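Local structure of uncharacterized NTF2-like protein (Burkholderia xenovorans LB400, 3FGY) at residues A[42-47]-A[58-63]; A[8-13]-A[110-115]; A[72-77]-A[83-88]; A[87-92]-A[98-103]. The protein is of unknown function but belongs to the NTF2-like superfamily with a SnoaL-like domain, whose curved sheet and helices commonly enclose a ligand pocket. All blocks are in the same frame, centred on the assembly; numbering follows the deposited sequence. Where two conformers were deposited one is given.

Contact 1. Residues A[42-47]-A[58-63]; sequences WPLAGT and LQKASE
A type I beta turn from Trp42 to Ala45, leading into strand 46-49, meets helix 50-64 through Pro43 and Leu44 on one side and Lys60 and Ala61 on the other. Lys60 makes the polar link. Its NZ donates to Pro43 O at 3.0 Å. The nitrogen approaches at a C=O...N angle of 137°, tilted 29° from the carbonyl plane. The lysine chain reaches the turn because CG is anti to the backbone N (chi1 -172°) and the rest is fully extended. On the way its CE passes Pro43 CB at 4.1 Å. Its charge has a further partner, a salt bridge to the C-terminal carboxylate of Thr135, which ties the chain end to the same spot.

Strand 46-49 lies at one border of the mixed sheet of this NTF2-like fold, and the helix leads on to strand 65-78 at the other border. Leu44 fills the gap between turn and helix with both of its methyls. CD2 lies against the aliphatic part of Lys60, 3.8 Å from Lys60 CG, and the two side chains run past each other in opposite directions. CD1 meets Ala61 CB, also at 3.8 Å. Leu44 CB sits 3.8 Å above one face of the Trp42 indole, near its rim. The Trp42 NE1 bonds to Pro39 O. An unidentified ligand lies about 4 Å from the Leu44 side chain.

Contact 2. Residues A[8-13]-A[110-115]; sequences VQIVKD and RKSKVT
Ile10 of helix 5-20 carries this contact, pressing its side chain onto the type I' turn that joins strands 98-110 and 113-120. Its CD1 ends on the backbone of Ser112, 3.3 Å from Ser112 CA, which is tighter than usual for two carbons. The same methyl lies 3.4 Å from Ser112 O and 3.8 Å from Ser112 CB. The second branch, CG2, also lies by Ser112 O, at 3.8 Å. In addition it packs on Val114 CG2 at 4.1 Å, where the two side chains overlap alongside, heading opposite ways. Chi1 (-70°) sets both branches: CG2 is anti to the backbone N, while CG1 lies beside that N and carries CD1 to the turn. No hydrogen bond crosses between the two segments, so the contact is van der Waals in kind.

The next shell shapes the turn. It is closed by paired backbone bonds, Arg110 N to Lys113 O and Lys113 N to Arg110 O, each 3.0 Å. Arg110 reaches out to a salt bridge with Glu80, and Lys113 NZ bonds to Ala28 O. Helix 5-20 lies across the sheet: Ile10 also touches Val109, and Val11 packs on Ile107 and Val109 of strand 98-110, on Val82 and Val84 of strand 81-92, and on Phe75 of strand 65-78.

Contact 3. Residues A[72-77]-A[83-88]; sequences PPEFVA and LVVGFA
Glu74 and Val85 face each other as a hydrogen-bonded pair in the antiparallel hairpin of strands 65-78 and 81-92. Glu74 N donates to Val85 O at 2.9 Å, and Val85 N returns a bond to Glu74 O at 2.8 Å. Val76 and Leu83 repeat the pattern two residues on.

Glu74 CB lies 3.8 Å from Val85 O and 4.1 Å from Val85 CB. From there the chain leaves with CG anti to the backbone N (chi1 172°) and stays extended. This keeps it alongside the valine. At its tip OE1 rests 3.6 Å from Val85 CB, with both valine methyls slightly farther off. OE1 also has a hydrogen-bonding partner outside the two segments. The other oxygen, OE2, makes a salt bridge to Arg81 of the second subunit.

On the opposite face of the sheet, Val84 is shared by two neighbours. Its CG1 touches Pro73 CB at 3.6 Å and lies over one face of the Phe75 ring. Its CG2 meets Phe75 CE2 at 3.7 Å.

The two faces have different surroundings. Helix 5-20 lies on the face of Phe75 and Val84, while Val76, Leu83 and Val85 pack against the second subunit. Strand 98-110 continues the sheet beside strand 81-92.

Contact 4. Residues A[87-92]-A[98-103]; sequences FATGRV and TFEDDW
Gly90 and Phe99 form one of the two hydrogen-bonded pairs in the antiparallel hairpin of strands 81-92 and 98-110. Gly90 N donates to Phe99 O at 2.9 Å, and Phe99 N to Gly90 O at 3.0 Å. In the latter the donor stands 39° out of the carbonyl plane. Ala88 and Asp101 make the other pair. CA-H...O contacts fill in between, such as Phe87 CA to Asp101 O.

Ring contacts come next. Phe99 CG sits between its backbone N and carbonyl carbon (chi1 62°), which folds the ring back over the partner strand. Gly90 CA lies over its face in a CH-pi contact, 3.9 Å from the ring centroid. Val92 CG2 touches Phe99 CE2 at 4.1 Å. Phe87 N sits 3.1 Å above one face of the Trp103 indole, toward its rim. Trp103 NE1 and Phe87 N are both donors and make no bond.

Carboxylates meet carbon on the face bearing Phe87 and Thr89. Asp102 OD2 approaches the Phe87 ring edge, 3.4 Å from Phe87 CD1. It also has a long, weak ion pair with Arg118 of the second subunit. Glu100 is modelled in two positions, so its approach to this ring is uncertain.

On the other face, Asp101 OD1 bonds to the backbone N of Asp122, and OD2 lies close to an unidentified ligand. Asp102 OD2 would meet the slightly positive C-H rim of Phe87, probably a mildly favourable electrostatic contact.

How the contacts relate
Contacts 3 and 4 are successive parts of one meander and share Phe87 and Ala88 on strand 81-92. Gly86 N lies 2.9 Å from Trp103 O, a probable hydrogen bond between them. Both reach the second subunit. Contact 2 touches contact 3: Val8 CG2 is 3.5 Å from Ala77 CB, and Lys12 CE is 3.6 Å from Phe75 CE1. Contact 1 touches none of the others. Its centre is about 14 Å from that of contact 4 and about 22 Å from that of contact 2. An unidentified ligand, probably from the crystallisation liquor, lies about 4 Å from the Leu44 side chain and about 3 Å from that of Asp101, which may mark the pocket of the NTF2-like fold.

Contact 1. Residues A[42-47]-A[58-63]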
loop_
_atom_site.group_PDB
_atom_site.type_symbol
_atom_site.label_atom_id
_atom_site.label_comp_id
_atom_site.label_asym_id
_atom_site.label_seq_id
_atom_site.Cartn_x
_atom_site.Cartn_y
_atom_site.Cartn_z
ATOM N N TRP A 42 10.622 9.931 8.894
ATOM C CA TRP A 42 11.766 9.080 9.114
ATOM C C TRP A 42 12.789 9.526 8.069
ATOM O O TRP A 42 12.451 10.316 7.181
ATOM C CB TRP A 42 11.416 7.603 9.006
ATOM C CG TRP A 42 10.921 7.087 7.681
ATOM C CD1 TRP A 42 9.797 7.481 6.981
ATOM C CD2 TRP A 42 11.480 6.000 6.943
ATOM N NE1 TRP A 42 9.653 6.714 5.858
ATOM C CE2 TRP A 42 10.690 5.823 5.784
ATOM C CE3 TRP A 42 12.604 5.188 7.118
ATOM C CZ2 TRP A 42 10.961 4.838 4.850
ATOM C CZ3 TRP A 42 12.876 4.223 6.169
ATOM C CH2 TRP A 42 12.038 4.034 5.068
ATOM N N PRO A 43 14.055 9.101 8.216
ATOM C CA PRO A 43 15.106 9.685 7.345
ATOM C C PRO A 43 14.899 9.596 5.829
ATOM O O PRO A 43 15.427 10.460 5.102
ATOM C CB PRO A 43 16.366 8.930 7.773
ATOM C CG PRO A 43 16.117 8.602 9.195
ATOM C CD PRO A 43 14.643 8.224 9.235
ATOM N N LEU A 44 14.167 8.594 5.340
ATOM C CA LEU A 44 13.995 8.419 3.896
ATOM C C LEU A 44 12.733 9.029 3.352
ATOM O O LEU A 44 12.517 8.992 2.122
ATOM C CB LEU A 44 14.088 6.945 3.509
ATOM C CG LEU A 44 15.336 6.186 3.977
ATOM C CD1 LEU A 44 15.329 4.768 3.374
ATOM C CD2 LEU A 44 16.642 6.955 3.692
ATOM N N ALA A 45 11.922 9.616 4.242
ATOM C CA ALA A 45 10.665 10.229 3.805
ATOM C C ALA A 45 10.900 11.417 2.888
ATOM O O ALA A 45 11.850 12.189 3.066
ATOM C CB ALA A 45 9.816 10.672 4.997
ATOM N N GLY A 46 10.016 11.560 1.906
ATOM C CA GLY A 46 10.016 12.691 1.013
ATOM C C GLY A 46 9.811 12.212 -0.396
ATOM O O GLY A 46 9.643 11.019 -0.630
ATOM N N THR A 47 9.852 13.162 -1.322
ATOM C CA THR A 47 9.831 12.870 -2.746
ATOM C C THR A 47 11.224 13.090 -3.335
ATOM O O THR A 47 11.771 14.187 -3.320
ATOM C CB THR A 47 8.764 13.721 -3.463
ATOM O OG1 THR A 47 7.487 13.417 -2.909
ATOM C CG2 THR A 47 8.733 13.459 -4.962
ATOM N N LEU A 58 19.410 5.698 -2.363
ATOM C CA LEU A 58 19.966 4.354 -2.219
ATOM C C LEU A 58 21.201 4.359 -1.274
ATOM O O LEU A 58 21.355 3.462 -0.411
ATOM C CB LEU A 58 20.261 3.755 -3.597
ATOM C CG LEU A 58 19.006 3.563 -4.495
ATOM C CD1 LEU A 58 19.321 2.758 -5.751
ATOM C CD2 LEU A 58 17.841 2.938 -3.764
ATOM N N GLN A 59 22.018 5.407 -1.366
ATOM C CA GLN A 59 23.201 5.532 -0.513
ATOM C C GLN A 59 22.770 5.756 0.939
ATOM O O GLN A 59 23.255 5.102 1.858
ATOM C CB GLN A 59 24.118 6.675 -0.985
ATOM C CG GLN A 59 25.383 6.872 -0.137
ATOM C CD GLN A 59 26.278 5.673 -0.140
ATOM O OE1 GLN A 59 26.355 4.942 -1.137
ATOM N NE2 GLN A 59 26.986 5.457 0.978
ATOM N N LYS A 60 21.829 6.669 1.133
ATOM C CA LYS A 60 21.361 6.976 2.464
ATOM C C LYS A 60 20.677 5.756 3.120
ATOM O O LYS A 60 20.880 5.489 4.317
ATOM C CB LYS A 60 20.437 8.187 2.403
ATOM C CG LYS A 60 20.051 8.705 3.745
ATOM C CD LYS A 60 19.232 9.943 3.644
ATOM C CE LYS A 60 18.882 10.495 5.001
ATOM N NZ LYS A 60 18.116 11.775 4.858
ATOM N N ALA A 61 19.896 5.016 2.343
ATOM C CA ALA A 61 19.230 3.804 2.852
ATOM C C ALA A 61 20.288 2.791 3.341
ATOM O O ALA A 61 20.183 2.253 4.454
ATOM C CB ALA A 61 18.350 3.187 1.789
ATOM N N SER A 62 21.329 2.567 2.538
ATOM C CA SER A 62 22.426 1.641 2.885
ATOM C C SER A 62 23.124 2.037 4.194
ATOM O O SER A 62 23.573 1.169 4.975
ATOM C CB SER A 62 23.427 1.591 1.737
ATOM O OG SER A 62 24.360 2.667 1.803
ATOM N N GLU A 63 23.206 3.347 4.422
ATOM C CA GLU A 63 23.816 3.899 5.613
ATOM C C GLU A 63 22.957 3.821 6.866
ATOM O O GLU A 63 23.508 3.767 7.974
ATOM C CB GLU A 63 24.207 5.360 5.365
ATOM C CG GLU A 63 25.396 5.467 4.438
ATOM C CD GLU A 63 25.720 6.886 4.008
ATOM O OE1 GLU A 63 25.088 7.843 4.509
ATOM O OE2 GLU A 63 26.622 7.018 3.149
#

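Contact 2. Residues A[8-13]-A[110-115]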
loop_
_atom_site.group_PDB
_atom_site.type_symbol
_atom_site.label_atom_id
_atom_site.label_comp_id
_atom_site.label_asym_id
_atom_site.label_seq_id
_atom_site.Cartn_x
_atom_site.Cartn_y
_atom_site.Cartn_z
ATOM N N VAL A 8 6.562 -5.642 -16.189
ATOM C CA VAL A 8 6.936 -6.408 -15.000
ATOM C C VAL A 8 8.440 -6.753 -15.050
ATOM O O VAL A 8 9.129 -6.673 -14.027
ATOM C CB VAL A 8 6.085 -7.682 -14.830
ATOM C CG1 VAL A 8 6.707 -8.606 -13.786
ATOM C CG2 VAL A 8 4.652 -7.323 -14.467
ATOM N N GLN A 9 8.947 -7.114 -16.224
ATOM C CA GLN A 9 10.367 -7.412 -16.338
ATOM C C GLN A 9 11.230 -6.173 -16.062
ATOM O O GLN A 9 12.258 -6.281 -15.407
ATOM C CB GLN A 9 10.709 -7.988 -17.703
ATOM C CG GLN A 9 12.137 -8.493 -17.799
ATOM C CD GLN A 9 12.427 -9.563 -16.761
ATOM O OE1 GLN A 9 11.841 -10.649 -16.798
ATOM N NE2 GLN A 9 13.309 -9.254 -15.811
ATOM N N ILE A 10 10.797 -5.009 -16.541
ATOM C CA ILE A 10 11.486 -3.730 -16.240
ATOM C C ILE A 10 11.528 -3.442 -14.750
ATOM O O ILE A 10 12.555 -3.034 -14.210
ATOM C CB ILE A 10 10.805 -2.541 -16.942
ATOM C CG1 ILE A 10 11.037 -2.621 -18.451
ATOM C CG2 ILE A 10 11.332 -1.218 -16.412
ATOM C CD1 ILE A 10 10.065 -1.793 -19.256
ATOM N N VAL A 11 10.401 -3.654 -14.074
ATOM C CA VAL A 11 10.357 -3.445 -12.643
ATOM C C VAL A 11 11.276 -4.453 -11.943
ATOM O O VAL A 11 12.040 -4.085 -11.056
ATOM C CB VAL A 11 8.916 -3.487 -12.110
ATOM C CG1 VAL A 11 8.911 -3.487 -10.597
ATOM C CG2 VAL A 11 8.126 -2.297 -12.663
ATOM N N LYS A 12 11.227 -5.717 -12.361
ATOM C CA LYS A 12 12.178 -6.723 -11.865
ATOM C C LYS A 12 13.652 -6.328 -12.149
ATOM O O LYS A 12 14.510 -6.505 -11.283
ATOM C CB LYS A 12 11.839 -8.111 -12.442
ATOM C CG LYS A 12 10.533 -8.685 -11.890
ATOM C CD LYS A 12 10.196 -10.058 -12.468
ATOM C CE LYS A 12 8.944 -10.643 -11.814
ATOM N NZ LYS A 12 8.426 -11.864 -12.524
ATOM N N ASP A 13 13.929 -5.777 -13.331
ATOM C CA ASP A 13 15.272 -5.252 -13.684
ATOM C C ASP A 13 15.675 -4.060 -12.799
ATOM O O ASP A 13 16.866 -3.824 -12.567
ATOM C CB ASP A 13 15.329 -4.784 -15.145
ATOM C CG ASP A 13 15.264 -5.926 -16.147
ATOM O OD1 ASP A 13 15.466 -7.096 -15.749
ATOM O OD2 ASP A 13 15.001 -5.633 -17.336
ATOM N N ARG A 110 6.581 3.856 -18.206
ATOM C CA ARG A 110 6.303 4.460 -19.512
ATOM C C ARG A 110 7.574 4.458 -20.352
ATOM O O ARG A 110 8.665 4.707 -19.834
ATOM C CB ARG A 110 5.833 5.901 -19.345
ATOM C CG ARG A 110 4.468 6.030 -18.725
ATOM C CD ARG A 110 4.146 7.477 -18.420
ATOM N NE ARG A 110 2.790 7.597 -17.902
ATOM C CZ ARG A 110 2.371 8.581 -17.110
ATOM N NH1 ARG A 110 3.186 9.573 -16.756
ATOM N NH2 ARG A 110 1.118 8.585 -16.673
ATOM N N LYS A 111 7.435 4.170 -21.648
ATOM C CA LYS A 111 8.587 4.151 -22.554
ATOM C C LYS A 111 9.689 3.247 -21.995
ATOM O O LYS A 111 10.881 3.574 -22.065
ATOM C CB LYS A 111 9.129 5.578 -22.774
ATOM C CG LYS A 111 8.084 6.616 -23.224
ATOM C CD LYS A 111 8.049 6.781 -24.729
ATOM N N SER A 112 9.277 2.138 -21.382
ATOM C CA SER A 112 10.199 1.110 -20.904
ATOM C C SER A 112 11.086 1.562 -19.734
ATOM O O SER A 112 12.095 0.911 -19.422
ATOM C CB SER A 112 11.052 0.582 -22.068
ATOM O OG SER A 112 10.216 0.219 -23.153
ATOM N N LYS A 113 10.668 2.641 -19.064
ATOM C CA LYS A 113 11.389 3.192 -17.932
ATOM C C LYS A 113 10.432 3.343 -16.743
ATOM O O LYS A 113 9.274 3.741 -16.911
ATOM C CB LYS A 113 11.915 4.582 -18.275
ATOM C CG LYS A 113 12.856 4.644 -19.459
ATOM C CD LYS A 113 14.288 4.325 -19.074
ATOM C CE LYS A 113 15.237 4.619 -20.238
ATOM N NZ LYS A 113 16.672 4.584 -19.824
ATOM N N VAL A 114 10.928 3.059 -15.548
ATOM C CA VAL A 114 10.200 3.393 -14.340
ATOM C C VAL A 114 10.124 4.910 -14.191
ATOM O O VAL A 114 11.157 5.592 -14.186
ATOM C CB VAL A 114 10.858 2.779 -13.096
ATOM C CG1 VAL A 114 10.116 3.242 -11.831
ATOM C CG2 VAL A 114 10.884 1.247 -13.214
ATOM N N THR A 115 8.902 5.437 -14.119
ATOM C CA THR A 115 8.684 6.881 -14.078
ATOM C C THR A 115 8.170 7.420 -12.747
ATOM O O THR A 115 8.498 8.548 -12.385
ATOM C CB THR A 115 7.718 7.329 -15.212
ATOM O OG1 THR A 115 6.382 6.852 -14.957
ATOM C CG2 THR A 115 8.224 6.811 -16.563
#

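Contact 3. Residues A[72-77]-A[83-88]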
loop_
_atom_site.group_PDB
_atom_site.type_symbol
_atom_site.label_atom_id
_atom_site.label_comp_id
_atom_site.label_asym_id
_atom_site.label_seq_id
_atom_site.Cartn_x
_atom_site.Cartn_y
_atom_site.Cartn_z
ATOM N N PRO A 72 9.884 -13.749 -1.822
ATOM C CA PRO A 72 9.807 -12.877 -2.995
ATOM C C PRO A 72 8.497 -12.079 -3.061
ATOM O O PRO A 72 7.465 -12.523 -2.569
ATOM C CB PRO A 72 9.911 -13.841 -4.186
ATOM C CG PRO A 72 9.936 -15.165 -3.655
ATOM C CD PRO A 72 9.877 -15.177 -2.180
ATOM N N PRO A 73 8.557 -10.890 -3.636
ATOM C CA PRO A 73 7.330 -10.095 -3.717
ATOM C C PRO A 73 6.381 -10.619 -4.778
ATOM O O PRO A 73 6.755 -11.476 -5.613
ATOM C CB PRO A 73 7.828 -8.708 -4.110
ATOM C CG PRO A 73 9.082 -8.950 -4.842
ATOM C CD PRO A 73 9.699 -10.207 -4.265
ATOM N N GLU A 74 5.166 -10.074 -4.725
ATOM C CA GLU A 74 4.107 -10.310 -5.684
ATOM C C GLU A 74 4.007 -9.126 -6.601
ATOM O O GLU A 74 4.140 -7.961 -6.167
ATOM C CB GLU A 74 2.772 -10.486 -4.937
ATOM C CG GLU A 74 1.558 -10.555 -5.818
ATOM C CD GLU A 74 0.247 -10.414 -5.025
ATOM O OE1 GLU A 74 0.294 -9.965 -3.868
ATOM O OE2 GLU A 74 -0.815 -10.729 -5.612
ATOM N N PHE A 75 3.814 -9.402 -7.887
ATOM C CA PHE A 75 3.625 -8.350 -8.886
ATOM C C PHE A 75 2.189 -8.417 -9.390
ATOM O O PHE A 75 1.740 -9.485 -9.847
ATOM C CB PHE A 75 4.619 -8.505 -10.044
ATOM C CG PHE A 75 6.028 -8.352 -9.627
ATOM C CD1 PHE A 75 6.711 -9.421 -9.056
ATOM C CD2 PHE A 75 6.672 -7.133 -9.726
ATOM C CE1 PHE A 75 8.002 -9.286 -8.628
ATOM C CE2 PHE A 75 7.968 -7.003 -9.294
ATOM C CZ PHE A 75 8.631 -8.068 -8.745
ATOM N N VAL A 76 1.490 -7.292 -9.311
ATOM C CA VAL A 76 0.156 -7.155 -9.856
ATOM C C VAL A 76 0.204 -6.012 -10.861
ATOM O O VAL A 76 0.452 -4.868 -10.467
ATOM C CB VAL A 76 -0.880 -6.862 -8.773
ATOM C CG1 VAL A 76 -2.290 -6.798 -9.403
ATOM C CG2 VAL A 76 -0.806 -7.928 -7.668
ATOM N N ALA A 77 -0.036 -6.337 -12.137
ATOM C CA ALA A 77 0.218 -5.438 -13.255
ATOM C C ALA A 77 -1.043 -5.275 -14.121
ATOM O O ALA A 77 -1.700 -6.255 -14.478
ATOM C CB ALA A 77 1.404 -5.971 -14.128
ATOM N N LEU A 83 2.087 -2.900 -9.375
ATOM C CA LEU A 83 2.109 -2.786 -7.937
ATOM C C LEU A 83 2.850 -3.988 -7.391
ATOM O O LEU A 83 2.549 -5.141 -7.740
ATOM C CB LEU A 83 0.694 -2.673 -7.395
ATOM C CG LEU A 83 0.208 -1.227 -7.298
ATOM C CD1 LEU A 83 0.209 -0.469 -8.637
ATOM C CD2 LEU A 83 -1.171 -1.192 -6.588
ATOM N N VAL A 84 3.854 -3.718 -6.567
ATOM C CA VAL A 84 4.699 -4.732 -5.976
ATOM C C VAL A 84 4.311 -4.852 -4.500
ATOM O O VAL A 84 4.372 -3.859 -3.763
ATOM C CB VAL A 84 6.203 -4.393 -6.126
ATOM C CG1 VAL A 84 7.033 -5.573 -5.657
ATOM C CG2 VAL A 84 6.546 -4.050 -7.601
ATOM N N VAL A 85 3.917 -6.052 -4.083
ATOM C CA VAL A 85 3.394 -6.314 -2.754
ATOM C C VAL A 85 4.380 -7.200 -2.006
ATOM O O VAL A 85 4.728 -8.268 -2.478
ATOM C CB VAL A 85 2.022 -7.027 -2.817
ATOM C CG1 VAL A 85 1.431 -7.176 -1.415
ATOM C CG2 VAL A 85 1.069 -6.205 -3.743
ATOM N N GLY A 86 4.860 -6.731 -0.858
ATOM C CA GLY A 86 5.880 -7.497 -0.162
ATOM C C GLY A 86 5.941 -7.265 1.324
ATOM O O GLY A 86 5.090 -6.593 1.901
ATOM N N PHE A 87 6.968 -7.846 1.919
ATOM C CA PHE A 87 7.142 -7.829 3.370
ATOM C C PHE A 87 8.635 -7.778 3.641
ATOM O O PHE A 87 9.423 -8.446 2.967
ATOM C CB PHE A 87 6.467 -9.046 4.005
ATOM C CG PHE A 87 6.739 -9.201 5.476
ATOM C CD1 PHE A 87 5.981 -8.535 6.421
ATOM C CD2 PHE A 87 7.759 -10.019 5.902
ATOM C CE1 PHE A 87 6.254 -8.688 7.795
ATOM C CE2 PHE A 87 8.038 -10.166 7.234
ATOM C CZ PHE A 87 7.285 -9.504 8.185
ATOM N N ALA A 88 9.021 -6.933 4.586
ATOM C CA ALA A 88 10.410 -6.770 4.986
ATOM C C ALA A 88 10.554 -6.861 6.476
ATOM O O ALA A 88 9.629 -6.514 7.221
ATOM C CB ALA A 88 10.970 -5.396 4.535
#

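Contact 4. Residues A[87-92]-A[98-103]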
loop_
_atom_site.group_PDB
_atom_site.type_symbol
_atom_site.label_atom_id
_atom_site.label_comp_id
_atom_site.label_asym_id
_atom_site.label_seq_id
_atom_site.Cartn_x
_atom_site.Cartn_y
_atom_site.Cartn_z
ATOM N N PHE A 87 6.968 -7.846 1.919
ATOM C CA PHE A 87 7.142 -7.829 3.370
ATOM C C PHE A 87 8.635 -7.778 3.641
ATOM O O PHE A 87 9.423 -8.446 2.967
ATOM C CB PHE A 87 6.467 -9.046 4.005
ATOM C CG PHE A 87 6.739 -9.201 5.476
ATOM C CD1 PHE A 87 5.981 -8.535 6.421
ATOM C CD2 PHE A 87 7.759 -10.019 5.902
ATOM C CE1 PHE A 87 6.254 -8.688 7.795
ATOM C CE2 PHE A 87 8.038 -10.166 7.234
ATOM C CZ PHE A 87 7.285 -9.504 8.185
ATOM N N ALA A 88 9.021 -6.933 4.586
ATOM C CA ALA A 88 10.410 -6.770 4.986
ATOM C C ALA A 88 10.554 -6.861 6.476
ATOM O O ALA A 88 9.629 -6.514 7.221
ATOM C CB ALA A 88 10.970 -5.396 4.535
ATOM N N THR A 89 11.734 -7.299 6.895
ATOM C CA THR A 89 12.168 -7.136 8.263
ATOM C C THR A 89 13.430 -6.271 8.241
ATOM O O THR A 89 14.189 -6.260 7.260
ATOM C CB THR A 89 12.438 -8.477 8.947
ATOM O OG1 THR A 89 13.474 -9.171 8.252
ATOM C CG2 THR A 89 11.174 -9.335 8.972
ATOM N N GLY A 90 13.649 -5.485 9.278
ATOM C CA GLY A 90 14.797 -4.623 9.289
ATOM C C GLY A 90 15.297 -4.196 10.645
ATOM O O GLY A 90 14.689 -4.483 11.675
ATOM N N ARG A 91 16.417 -3.493 10.619
ATOM C CA ARG A 91 17.003 -2.904 11.794
ATOM C C ARG A 91 17.595 -1.551 11.447
ATOM O O ARG A 91 18.260 -1.388 10.424
ATOM C CB ARG A 91 18.044 -3.825 12.382
ATOM C CG ARG A 91 18.603 -3.336 13.713
ATOM C CD ARG A 91 19.328 -4.480 14.418
ATOM N NE ARG A 91 20.544 -4.866 13.694
ATOM C CZ ARG A 91 21.348 -5.895 14.016
ATOM N NH1 ARG A 91 21.113 -6.680 15.070
ATOM N NH2 ARG A 91 22.420 -6.135 13.274
ATOM N N VAL A 92 17.292 -0.574 12.283
ATOM C CA VAL A 92 17.784 0.782 12.110
ATOM C C VAL A 92 19.147 0.884 12.758
ATOM O O VAL A 92 19.310 0.587 13.944
ATOM C CB VAL A 92 16.802 1.834 12.692
ATOM C CG1 VAL A 92 17.395 3.237 12.562
ATOM C CG2 VAL A 92 15.456 1.763 11.990
ATOM N N THR A 98 14.425 -2.701 15.808
ATOM C CA THR A 98 14.004 -3.605 14.742
ATOM C C THR A 98 12.555 -3.279 14.281
ATOM O O THR A 98 11.792 -2.645 15.010
ATOM C CB THR A 98 14.156 -5.077 15.179
ATOM O OG1 THR A 98 13.244 -5.371 16.259
ATOM C CG2 THR A 98 15.606 -5.397 15.614
ATOM N N PHE A 99 12.175 -3.717 13.084
ATOM C CA PHE A 99 10.818 -3.565 12.619
ATOM C C PHE A 99 10.492 -4.613 11.584
ATOM O O PHE A 99 11.379 -5.269 11.034
ATOM C CB PHE A 99 10.599 -2.170 12.016
ATOM C CG PHE A 99 11.454 -1.894 10.816
ATOM C CD1 PHE A 99 11.004 -2.207 9.542
ATOM C CD2 PHE A 99 12.706 -1.351 10.973
ATOM C CE1 PHE A 99 11.795 -1.972 8.432
ATOM C CE2 PHE A 99 13.496 -1.081 9.872
ATOM C CZ PHE A 99 13.052 -1.412 8.604
ATOM N N GLU A 100 9.185 -4.747 11.352
ATOM C CA GLU A 100 8.698 -5.516 10.219
ATOM C C GLU A 100 7.746 -4.561 9.455
ATOM O O GLU A 100 7.214 -3.589 10.027
ATOM C CB GLU A 100 8.140 -6.890 10.682
ATOM C CG GLU A 100 9.186 -7.621 11.584
ATOM C CD GLU A 100 9.062 -9.153 11.816
ATOM O OE1 GLU A 100 7.970 -9.732 11.768
ATOM O OE2 GLU A 100 10.111 -9.773 12.098
ATOM N N ASP A 101 7.601 -4.758 8.155
ATOM C CA ASP A 101 6.866 -3.790 7.319
ATOM C C ASP A 101 6.195 -4.590 6.222
ATOM O O ASP A 101 6.886 -5.264 5.469
ATOM C CB ASP A 101 7.829 -2.749 6.692
ATOM C CG ASP A 101 7.100 -1.546 6.038
ATOM O OD1 ASP A 101 5.966 -1.254 6.426
ATOM O OD2 ASP A 101 7.677 -0.903 5.120
ATOM N N ASP A 102 4.864 -4.565 6.200
ATOM C CA ASP A 102 4.080 -4.971 5.017
ATOM C C ASP A 102 3.950 -3.748 4.129
ATOM O O ASP A 102 3.502 -2.679 4.569
ATOM C CB ASP A 102 2.708 -5.514 5.379
ATOM C CG ASP A 102 2.777 -6.970 5.789
ATOM O OD1 ASP A 102 2.749 -7.841 4.915
ATOM O OD2 ASP A 102 2.884 -7.223 6.997
ATOM N N TRP A 103 4.385 -3.876 2.881
ATOM C CA TRP A 103 4.469 -2.745 1.991
ATOM C C TRP A 103 3.908 -2.988 0.584
ATOM O O TRP A 103 3.863 -4.122 0.090
ATOM C CB TRP A 103 5.924 -2.269 1.880
ATOM C CG TRP A 103 6.917 -3.354 1.571
ATOM C CD1 TRP A 103 7.700 -4.047 2.461
ATOM C CD2 TRP A 103 7.261 -3.870 0.260
ATOM N NE1 TRP A 103 8.494 -4.960 1.791
ATOM C CE2 TRP A 103 8.253 -4.860 0.446
ATOM C CE3 TRP A 103 6.830 -3.587 -1.038
ATOM C CZ2 TRP A 103 8.824 -5.572 -0.626
ATOM C CZ3 TRP A 103 7.421 -4.294 -2.120
ATOM C CH2 TRP A 103 8.393 -5.277 -1.895
#